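Local coordinates for nucleoside kinase (Methanococcus jannaschii, PDB 2C4E), which phosphorylates a broad range of nucleosides to their monophosphates, preferring inosine, guanosine and cytidine as acceptors and ATP as phosphate donor, at residues Leu173-Ile176 and Ile177-Asn181. Numbering follows the deposited sequence.
Sequences LLEI and IEHTN
Thr180 OG1 donates to Ile176 O at 2.8 Å, and the same oxygen takes His179 N at 3.0 Å. The two donors reach it from opposite faces of the carbonyl plane, neither on a lone pair, so the last turn closes on one doubly gripped acceptor. With chi1 at -67°, the threonine hydroxyl lies beside its own backbone N and faces back toward the helix. Just before this, the i to i+4 bonds of the helix still hold: Ile177 N gives to Leu173 O at 3.1 Å and Glu178 N to Leu174 O.

His179 NE2 makes a weak 3.4 Å bond to Glu175 OE2, whose stronger partner is Lys149. The Glu178 carboxylate lies against the branched end of Leu174, OE2 3.8 Å from CD1, and pairs with Arg207; with alanine in place of Glu178, Arg207 would probably lose this counter-charge and that side of Leu174 its cover. On the buried side, Ile177 CD1 packs 3.9 Å from Leu173 CG, both side chains facing helix 187-197.

This is the C-terminal end of helix 170-178, turning into strand 182-186 within a beta-alpha-beta unit of the ribokinase fold.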
ATOM      1  N   LEU A 173     -29.888 -10.006  -2.203  1.00 25.66           N
ATOM      2  CA  LEU A 173     -29.372 -10.912  -3.224  1.00 24.94           C
ATOM      3  C   LEU A 173     -30.495 -11.451  -4.088  1.00 24.25           C
ATOM      4  O   LEU A 173     -30.348 -11.556  -5.306  1.00 23.51           O
ATOM      5  CB  LEU A 173     -28.596 -12.074  -2.585  1.00 25.26           C
ATOM      6  CG  LEU A 173     -27.835 -12.975  -3.555  1.00 25.58           C
ATOM      7  CD1 LEU A 173     -26.847 -12.152  -4.385  1.00 26.08           C
ATOM      8  CD2 LEU A 173     -27.123 -14.099  -2.781  1.00 27.07           C
ATOM      9  N   LEU A 174     -31.618 -11.777  -3.463  1.00 23.73           N
ATOM     10  CA  LEU A 174     -32.773 -12.269  -4.186  1.00 23.78           C
ATOM     11  C   LEU A 174     -33.237 -11.164  -5.124  1.00 22.95           C
ATOM     12  O   LEU A 174     -33.495 -11.412  -6.289  1.00 23.10           O
ATOM     13  CB  LEU A 174     -33.889 -12.664  -3.220  1.00 24.05           C
ATOM     14  CG  LEU A 174     -35.160 -13.242  -3.829  1.00 26.07           C
ATOM     15  CD1 LEU A 174     -34.860 -14.508  -4.624  1.00 27.55           C
ATOM     16  CD2 LEU A 174     -36.178 -13.531  -2.707  1.00 28.27           C
ATOM     17  N   GLU A 175     -33.261  -9.933  -4.632  1.00 22.66           N
ATOM     18  CA  GLU A 175     -33.730  -8.803  -5.456  1.00 22.41           C
ATOM     19  C   GLU A 175     -32.867  -8.550  -6.690  1.00 22.63           C
ATOM     20  O   GLU A 175     -33.397  -8.368  -7.772  1.00 21.68           O
ATOM     21  CB  GLU A 175     -33.845  -7.529  -4.617  1.00 22.95           C
ATOM     22  CG  GLU A 175     -34.507  -6.374  -5.347  1.00 24.04           C
ATOM     23  CD  GLU A 175     -36.002  -6.555  -5.592  1.00 27.14           C
ATOM     24  OE1 GLU A 175     -36.590  -7.585  -5.175  1.00 27.42           O
ATOM     25  OE2 GLU A 175     -36.593  -5.641  -6.201  1.00 25.43           O
ATOM     26  N   ILE A 176     -31.544  -8.542  -6.558  1.00 22.36           N
ATOM     27  CA  ILE A 176     -30.717  -8.289  -7.728  1.00 22.46           C
ATOM     28  C   ILE A 176     -30.775  -9.464  -8.714  1.00 21.88           C
ATOM     29  O   ILE A 176     -30.780  -9.259  -9.924  1.00 20.27           O
ATOM     30  CB  ILE A 176     -29.272  -7.909  -7.320  1.00 22.28           C
ATOM     31  CG1 ILE A 176     -28.536  -7.281  -8.499  1.00 24.94           C
ATOM     32  CG2 ILE A 176     -28.493  -9.121  -6.772  1.00 22.54           C
ATOM     33  CD1 ILE A 176     -27.361  -6.438  -8.087  1.00 26.71           C
ATOM     34  N   ILE A 177     -30.845 -10.687  -8.202  1.00 21.49           N
ATOM     35  CA  ILE A 177     -30.955 -11.869  -9.048  1.00 21.34           C
ATOM     36  C   ILE A 177     -32.270 -11.861  -9.830  1.00 21.22           C
ATOM     37  O   ILE A 177     -32.316 -12.332 -10.958  1.00 20.09           O
ATOM     38  CB  ILE A 177     -30.792 -13.174  -8.219  1.00 21.33           C
ATOM     39  CG1 ILE A 177     -29.339 -13.331  -7.826  1.00 22.23           C
ATOM     40  CG2 ILE A 177     -31.296 -14.397  -8.992  1.00 22.44           C
ATOM     41  CD1 ILE A 177     -29.081 -14.554  -6.914  1.00 21.32           C
ATOM     42  N   GLU A 178     -33.320 -11.282  -9.243  1.00 21.55           N
ATOM     43  CA  GLU A 178     -34.612 -11.247  -9.890  1.00 21.79           C
ATOM     44  C   GLU A 178     -34.558 -10.233 -11.044  1.00 20.58           C
ATOM     45  O   GLU A 178     -35.421 -10.244 -11.909  1.00 21.55           O
ATOM     46  CB  GLU A 178     -35.751 -11.008  -8.879  1.00 22.89           C
ATOM     47  CG  GLU A 178     -35.930 -12.280  -8.036  1.00 25.51           C
ATOM     48  CD  GLU A 178     -37.144 -12.325  -7.149  1.00 31.41           C
ATOM     49  OE1 GLU A 178     -37.524 -11.269  -6.599  1.00 34.06           O
ATOM     50  OE2 GLU A 178     -37.685 -13.448  -6.979  1.00 32.09           O
ATOM     51  N   HIS A 179     -33.519  -9.403 -11.049  1.00 19.31           N
ATOM     52  CA  HIS A 179     -33.274  -8.430 -12.133  1.00 18.60           C
ATOM     53  C   HIS A 179     -32.010  -8.746 -12.917  1.00 19.27           C
ATOM     54  O   HIS A 179     -31.355  -7.848 -13.456  1.00 19.27           O
ATOM     55  CB  HIS A 179     -33.188  -7.041 -11.541  1.00 18.71           C
ATOM     56  CG  HIS A 179     -34.436  -6.624 -10.840  1.00 18.74           C
ATOM     57  ND1 HIS A 179     -35.396  -5.827 -11.424  1.00 19.85           N
ATOM     58  CD2 HIS A 179     -34.895  -6.924  -9.604  1.00 17.41           C
ATOM     59  CE1 HIS A 179     -36.391  -5.653 -10.569  1.00 16.22           C
ATOM     60  NE2 HIS A 179     -36.106  -6.300  -9.454  1.00 21.44           N
ATOM     61  N   THR A 180     -31.675 -10.036 -12.985  1.00 19.09           N
ATOM     62  CA  THR A 180     -30.486 -10.491 -13.697  1.00 19.54           C
ATOM     63  C   THR A 180     -30.871 -11.466 -14.802  1.00 19.30           C
ATOM     64  O   THR A 180     -31.690 -12.339 -14.583  1.00 20.30           O
ATOM     65  CB  THR A 180     -29.519 -11.197 -12.734  1.00 20.00           C
ATOM     66  OG1 THR A 180     -28.998 -10.258 -11.792  1.00 20.54           O
ATOM     67  CG2 THR A 180     -28.279 -11.653 -13.477  1.00 20.37           C
ATOM     68  N   ASN A 181     -30.290 -11.288 -15.983  1.00 19.19           N
ATOM     69  CA  ASN A 181     -30.412 -12.255 -17.081  1.00 18.85           C
ATOM     70  C   ASN A 181     -29.288 -13.294 -17.068  1.00 20.27           C
ATOM     71  O   ASN A 181     -29.574 -14.479 -17.138  1.00 19.90           O
ATOM     72  CB  ASN A 181     -30.476 -11.555 -18.440  1.00 19.69           C
ATOM     73  CG  ASN A 181     -31.702 -10.695 -18.573  1.00 18.86           C
ATOM     74  OD1 ASN A 181     -32.836 -11.184 -18.878  1.00 23.28           O
ATOM     75  ND2 ASN A 181     -31.530  -9.425 -18.301  1.00 15.07           N
TER